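Local coordinates for protein mannitol dehydrogenase (Pseudomonas fluorescens, PDB 1LJ8) that probably interconverts mannitol and fructose as an NAD-dependent mannitol 2-dehydrogenase, a member of the long-chain dehydrogenases that pair an NAD-binding Rossmann domain with a helical C-terminal domain, at residues 403-408 / 483-488; 447-452 / 463-468. All coordinates share one frame; numbering follows the deposited sequence.

Overall arrangement
Both contacts belong to the mainly helical C-terminal part of the chain, away from the NAD site, and their centres lie 15 Å apart. They share the long helix 463-488: interaction 2 uses its first turns, interaction 1 its last. Along the chain 403-408 comes first and 483-488 last, so interaction 2 is nested inside the loop that interaction 1 closes. The two patches touch directly: the side chain of Ala-404 packs on Phe-465 and Ala-468, and Val-407 lies against Leu-449. Helix 401-413 thus packs on helix 463-488 at both contacts, and the two patches form one continuous apolar region in the C-terminal part.

Interaction 1: 403-408 / 483-488; sequences AALVVA and TTLKHL
In the helical C-terminal part of this long-chain dehydrogenase, Leu-405 of helix 401-413 plugs into the final turns of helix 463-488, meeting Thr-484, Leu-485 and Leu-488. The two short segments run nearly antiparallel, at 168°, but their axes come no closer than 12.3 Å. At that spacing the helices meet through side chains, mainly the reach of Leu-405.

On the 403-408 side Leu-405 does all of the joining, one methyl meeting the two leucines and the other the threonine. With chi1 at 178° its CG swings away from the backbone N, and the second torsion carries CD2 onward as the extended branch, while CD1 folds to the flank. CD2 reaches the two leucines: it lies 3.7 Å from Leu-485 CD2 and, equally, 3.7 Å from Leu-488 CD2. Leu-485 offers its side branch here, and its side chain crosses that of Leu-405 at about a right angle; Leu-488 comes in at a slant, with the outstretched methyl foremost. The flanking CD1 rests 3.9 Å from Thr-484 CG2.

Thr-484 thus shows two characters. Its methyl is given to the leucine, whereas OG1 is turned back to its own helix, hydrogen-bonded to Ser-475 OG and Gly-480 O. Tyr-330 of helix 325-339 packs against both Leu-405 and Leu-488, and Leu-476, further back along 463-488, also touches Leu-405, so the leucine is hemmed in by more than the last two turns.

The contact between the segments is wholly methyl to methyl, with all four touching residues buried. Its hold should come from shape and exclusion of water, and the threonine hydroxyl, already engaged within its own helix, brings no unmet polar demand into this apolar patch.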
loop_
_atom_site.group_PDB
_atom_site.type_symbol
_atom_site.label_atom_id
_atom_site.label_comp_id
_atom_site.label_asym_id
_atom_site.label_seq_id
_atom_site.Cartn_x
_atom_site.Cartn_y
_atom_site.Cartn_z
ATOM N N ALA A 403 -10.723 0.114 19.746
ATOM C CA ALA A 403 -10.700 -0.444 18.378
ATOM C C ALA A 403 -12.075 -0.334 17.736
ATOM O O ALA A 403 -12.209 -0.119 16.518
ATOM C CB ALA A 403 -10.238 -1.914 18.414
ATOM N N ALA A 404 -13.115 -0.483 18.562
ATOM C CA ALA A 404 -14.486 -0.353 18.053
ATOM C C ALA A 404 -14.716 1.056 17.545
ATOM O O ALA A 404 -15.460 1.247 16.588
ATOM C CB ALA A 404 -15.559 -0.699 19.191
ATOM N N LEU A 405 -14.085 2.037 18.170
ATOM C CA LEU A 405 -14.270 3.435 17.747
ATOM C C LEU A 405 -13.752 3.622 16.320
ATOM O O LEU A 405 -14.319 4.418 15.578
ATOM C CB LEU A 405 -13.547 4.416 18.722
ATOM C CG LEU A 405 -13.651 5.911 18.342
ATOM C CD1 LEU A 405 -15.159 6.342 18.386
ATOM C CD2 LEU A 405 -12.816 6.773 19.322
ATOM N N VAL A 406 -12.686 2.907 15.934
ATOM C CA VAL A 406 -12.183 3.034 14.555
ATOM C C VAL A 406 -13.280 2.613 13.556
ATOM O O VAL A 406 -13.496 3.258 12.510
ATOM C CB VAL A 406 -10.939 2.142 14.311
ATOM C CG1 VAL A 406 -10.395 2.422 12.872
ATOM C CG2 VAL A 406 -9.854 2.412 15.363
ATOM N N VAL A 407 -13.950 1.493 13.859
ATOM C CA VAL A 407 -15.001 0.959 12.991
ATOM C C VAL A 407 -16.243 1.884 13.003
ATOM O O VAL A 407 -16.891 2.083 11.965
ATOM C CB VAL A 407 -15.396 -0.504 13.421
ATOM C CG1 VAL A 407 -16.458 -1.112 12.436
ATOM C CG2 VAL A 407 -14.153 -1.389 13.406
ATOM N N ALA A 408 -16.600 2.395 14.188
ATOM C CA ALA A 408 -17.722 3.304 14.317
ATOM C C ALA A 408 -17.412 4.603 13.513
ATOM O O ALA A 408 -18.310 5.190 12.842
ATOM C CB ALA A 408 -17.940 3.642 15.828
ATOM N N THR A 483 -15.564 15.270 21.888
ATOM C CA THR A 483 -16.146 14.850 23.165
ATOM C C THR A 483 -16.065 13.330 23.313
ATOM O O THR A 483 -15.787 12.812 24.383
ATOM C CB THR A 483 -17.594 15.357 23.242
ATOM O OG1 THR A 483 -17.561 16.787 23.437
ATOM C CG2 THR A 483 -18.346 14.700 24.390
ATOM N N THR A 484 -16.277 12.599 22.226
ATOM C CA THR A 484 -16.187 11.136 22.307
ATOM C C THR A 484 -14.776 10.702 22.742
ATOM O O THR A 484 -14.619 9.806 23.569
ATOM C CB THR A 484 -16.550 10.530 20.953
ATOM O OG1 THR A 484 -17.916 10.853 20.663
ATOM C CG2 THR A 484 -16.363 9.023 20.943
ATOM N N LEU A 485 -13.738 11.312 22.158
ATOM C CA LEU A 485 -12.371 10.965 22.522
ATOM C C LEU A 485 -12.110 11.342 23.966
ATOM O O LEU A 485 -11.467 10.599 24.674
ATOM C CB LEU A 485 -11.318 11.667 21.626
ATOM C CG LEU A 485 -11.191 11.019 20.229
ATOM C CD1 LEU A 485 -10.218 11.838 19.368
ATOM C CD2 LEU A 485 -10.706 9.577 20.345
ATOM N N LYS A 486 -12.550 12.528 24.385
ATOM C CA LYS A 486 -12.333 12.884 25.790
ATOM C C LYS A 486 -12.941 11.841 26.704
ATOM O O LYS A 486 -12.293 11.384 27.645
ATOM C CB LYS A 486 -12.956 14.246 26.117
ATOM C CG LYS A 486 -12.230 15.405 25.487
ATOM C CD LYS A 486 -13.022 16.693 25.652
ATOM C CE LYS A 486 -12.172 17.909 25.375
ATOM N NZ LYS A 486 -13.007 19.176 25.422
ATOM N N HIS A 487 -14.177 11.435 26.443
ATOM C CA HIS A 487 -14.777 10.435 27.348
ATOM C C HIS A 487 -13.994 9.125 27.334
ATOM O O HIS A 487 -13.716 8.523 28.384
ATOM C CB HIS A 487 -16.246 10.179 26.964
ATOM C CG HIS A 487 -17.154 11.350 27.237
ATOM N ND1 HIS A 487 -18.443 11.430 26.751
ATOM C CD2 HIS A 487 -16.956 12.480 27.953
ATOM C CE1 HIS A 487 -19.000 12.558 27.156
ATOM N NE2 HIS A 487 -18.118 13.214 27.888
ATOM N N LEU A 488 -13.611 8.682 26.137
ATOM C CA LEU A 488 -12.910 7.427 25.998
ATOM C C LEU A 488 -11.570 7.385 26.707
ATOM O O LEU A 488 -11.220 6.369 27.336
ATOM C CB LEU A 488 -12.730 7.099 24.497
ATOM C CG LEU A 488 -11.876 5.858 24.163
ATOM C CD1 LEU A 488 -12.611 4.622 24.640
ATOM C CD2 LEU A 488 -11.616 5.767 22.655
#

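Interaction 2: 447-452 / 463-468; sequences RLLAVE and PEFVAA
Two torsions bring the end of Leu-449 up against Phe-465 and Val-466: chi1 of -58° places CG opposite the carbonyl carbon, and chi2 of -177° then stretches CD1 outward as the leading methyl. On the other side, Phe-465 has chi1 at 180°, which turns the CE2 edge of its ring to the leucine. Val-466 adds its CG2 methyl.

CD1 of Leu-449 comes in between these two groups. It lies 4.0 Å from Val-466 CG2, the two side chains slanting across each other. It also stands 4.2 Å from Phe-465 CE2, where it meets the edge of the ring near the ring plane, not its face. The other methyl of the leucine is not far behind, with Leu-449 CD2 4.3 Å from the same Phe-465 CE2, so the forked end of the leucine straddles one corner of the ring. These are loose van der Waals distances, and the nearest backbone approach, Leu-449 CA to Val-466 CA, is 8.3 Å.

The leucine sits within a type I beta turn that runs from Leu-448 to Val-451 and links helix 444-448 to the short helix 452-455, for which Val-451 is the N-cap residue. Its partners lie in the first turn of the long helix 463-488, so the contact lays the turn between the two short helices against the start of helix 463-488. At that start Ser-462 OG is hydrogen-bonded to the backbone N of Phe-465. Beyond the two segments, the phenyl ring packs on Ile-390 and Ile-394 of helix 387-396 and on Ile-459, while Leu-448, next to Leu-449, turns to Trp-410, Ala-411 and Leu-437.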
loop_
_atom_site.group_PDB
_atom_site.type_symbol
_atom_site.label_atom_id
_atom_site.label_comp_id
_atom_site.label_asym_id
_atom_site.label_seq_id
_atom_site.Cartn_x
_atom_site.Cartn_y
_atom_site.Cartn_z
ATOM N N ARG A 447 -26.050 -4.588 9.589
ATOM C CA ARG A 447 -25.636 -4.669 8.190
ATOM C C ARG A 447 -24.139 -4.518 7.963
ATOM O O ARG A 447 -23.531 -5.328 7.270
ATOM C CB ARG A 447 -26.337 -3.597 7.354
ATOM C CG ARG A 447 -27.870 -3.740 7.235
ATOM C CD ARG A 447 -28.424 -2.473 6.585
ATOM N NE ARG A 447 -29.820 -2.568 6.184
ATOM C CZ ARG A 447 -30.515 -1.549 5.669
ATOM N NH1 ARG A 447 -29.937 -0.347 5.498
ATOM N NH2 ARG A 447 -31.784 -1.737 5.306
ATOM N N LEU A 448 -23.561 -3.448 8.515
ATOM C CA LEU A 448 -22.148 -3.187 8.297
ATOM C C LEU A 448 -21.238 -4.247 8.904
ATOM O O LEU A 448 -20.324 -4.712 8.243
ATOM C CB LEU A 448 -21.770 -1.808 8.829
ATOM C CG LEU A 448 -20.295 -1.442 8.579
ATOM C CD1 LEU A 448 -20.054 -1.306 7.081
ATOM C CD2 LEU A 448 -19.962 -0.139 9.241
ATOM N N LEU A 449 -21.520 -4.671 10.129
ATOM C CA LEU A 449 -20.653 -5.650 10.766
ATOM C C LEU A 449 -20.788 -7.071 10.232
ATOM O O LEU A 449 -19.954 -7.921 10.550
ATOM C CB LEU A 449 -20.861 -5.630 12.296
ATOM C CG LEU A 449 -20.627 -4.290 13.004
ATOM C CD1 LEU A 449 -20.806 -4.467 14.544
ATOM C CD2 LEU A 449 -19.209 -3.763 12.679
ATOM N N ALA A 450 -21.836 -7.321 9.438
ATOM C CA ALA A 450 -22.091 -8.627 8.831
ATOM C C ALA A 450 -21.372 -8.880 7.474
ATOM O O ALA A 450 -21.565 -9.934 6.853
ATOM C CB ALA A 450 -23.621 -8.818 8.657
ATOM N N VAL A 451 -20.551 -7.945 7.007
ATOM C CA VAL A 451 -19.829 -8.163 5.738
ATOM C C VAL A 451 -18.572 -8.976 6.067
ATOM O O VAL A 451 -17.546 -8.439 6.498
ATOM C CB VAL A 451 -19.468 -6.861 5.043
ATOM C CG1 VAL A 451 -18.836 -7.189 3.677
ATOM C CG2 VAL A 451 -20.755 -5.967 4.881
ATOM N N GLU A 452 -18.665 -10.275 5.825
ATOM C CA GLU A 452 -17.603 -11.187 6.209
ATOM C C GLU A 452 -16.234 -10.945 5.593
ATOM O O GLU A 452 -15.229 -11.083 6.297
ATOM C CB GLU A 452 -18.047 -12.644 5.986
ATOM C CG GLU A 452 -17.141 -13.643 6.688
ATOM C CD GLU A 452 -17.603 -15.107 6.525
ATOM O OE1 GLU A 452 -18.826 -15.334 6.377
ATOM O OE2 GLU A 452 -16.737 -16.016 6.564
ATOM N N PRO A 463 -20.989 -9.966 21.450
ATOM C CA PRO A 463 -21.891 -8.985 22.083
ATOM C C PRO A 463 -21.125 -7.787 22.629
ATOM O O PRO A 463 -21.598 -6.641 22.556
ATOM C CB PRO A 463 -22.556 -9.791 23.219
ATOM C CG PRO A 463 -22.603 -11.210 22.640
ATOM C CD PRO A 463 -21.230 -11.343 21.952
ATOM N N GLU A 464 -19.955 -8.060 23.205
ATOM C CA GLU A 464 -19.099 -7.025 23.759
ATOM C C GLU A 464 -18.690 -6.024 22.658
ATOM O O GLU A 464 -18.769 -4.817 22.828
ATOM C CB GLU A 464 -17.789 -7.614 24.297
ATOM C CG GLU A 464 -17.863 -8.361 25.650
ATOM C CD GLU A 464 -18.599 -9.692 25.609
ATOM O OE1 GLU A 464 -18.878 -10.162 26.739
ATOM O OE2 GLU A 464 -18.888 -10.280 24.523
ATOM N N PHE A 465 -18.242 -6.546 21.533
ATOM C CA PHE A 465 -17.770 -5.627 20.489
ATOM C C PHE A 465 -18.937 -4.879 19.872
ATOM O O PHE A 465 -18.861 -3.666 19.615
ATOM C CB PHE A 465 -17.024 -6.383 19.376
ATOM C CG PHE A 465 -16.534 -5.458 18.290
ATOM C CD1 PHE A 465 -15.286 -4.848 18.408
ATOM C CD2 PHE A 465 -17.354 -5.133 17.221
ATOM C CE1 PHE A 465 -14.852 -3.904 17.464
ATOM C CE2 PHE A 465 -16.943 -4.190 16.248
ATOM C CZ PHE A 465 -15.699 -3.582 16.376
ATOM N N VAL A 466 -20.028 -5.587 19.605
ATOM C CA VAL A 466 -21.174 -4.905 19.001
ATOM C C VAL A 466 -21.680 -3.757 19.914
ATOM O O VAL A 466 -22.003 -2.678 19.427
ATOM C CB VAL A 466 -22.322 -5.906 18.731
ATOM C CG1 VAL A 466 -23.603 -5.142 18.322
ATOM C CG2 VAL A 466 -21.908 -6.853 17.593
ATOM N N ALA A 467 -21.723 -3.981 21.227
ATOM C CA ALA A 467 -22.198 -2.929 22.151
ATOM C C ALA A 467 -21.244 -1.719 22.119
ATOM O O ALA A 467 -21.681 -0.568 22.123
ATOM C CB ALA A 467 -22.274 -3.485 23.596
ATOM N N ALA A 468 -19.949 -2.000 22.074
ATOM C CA ALA A 468 -18.950 -0.933 22.044
ATOM C C ALA A 468 -19.090 -0.141 20.725
ATOM O O ALA A 468 -19.011 1.087 20.707
ATOM C CB ALA A 468 -17.538 -1.526 22.165
#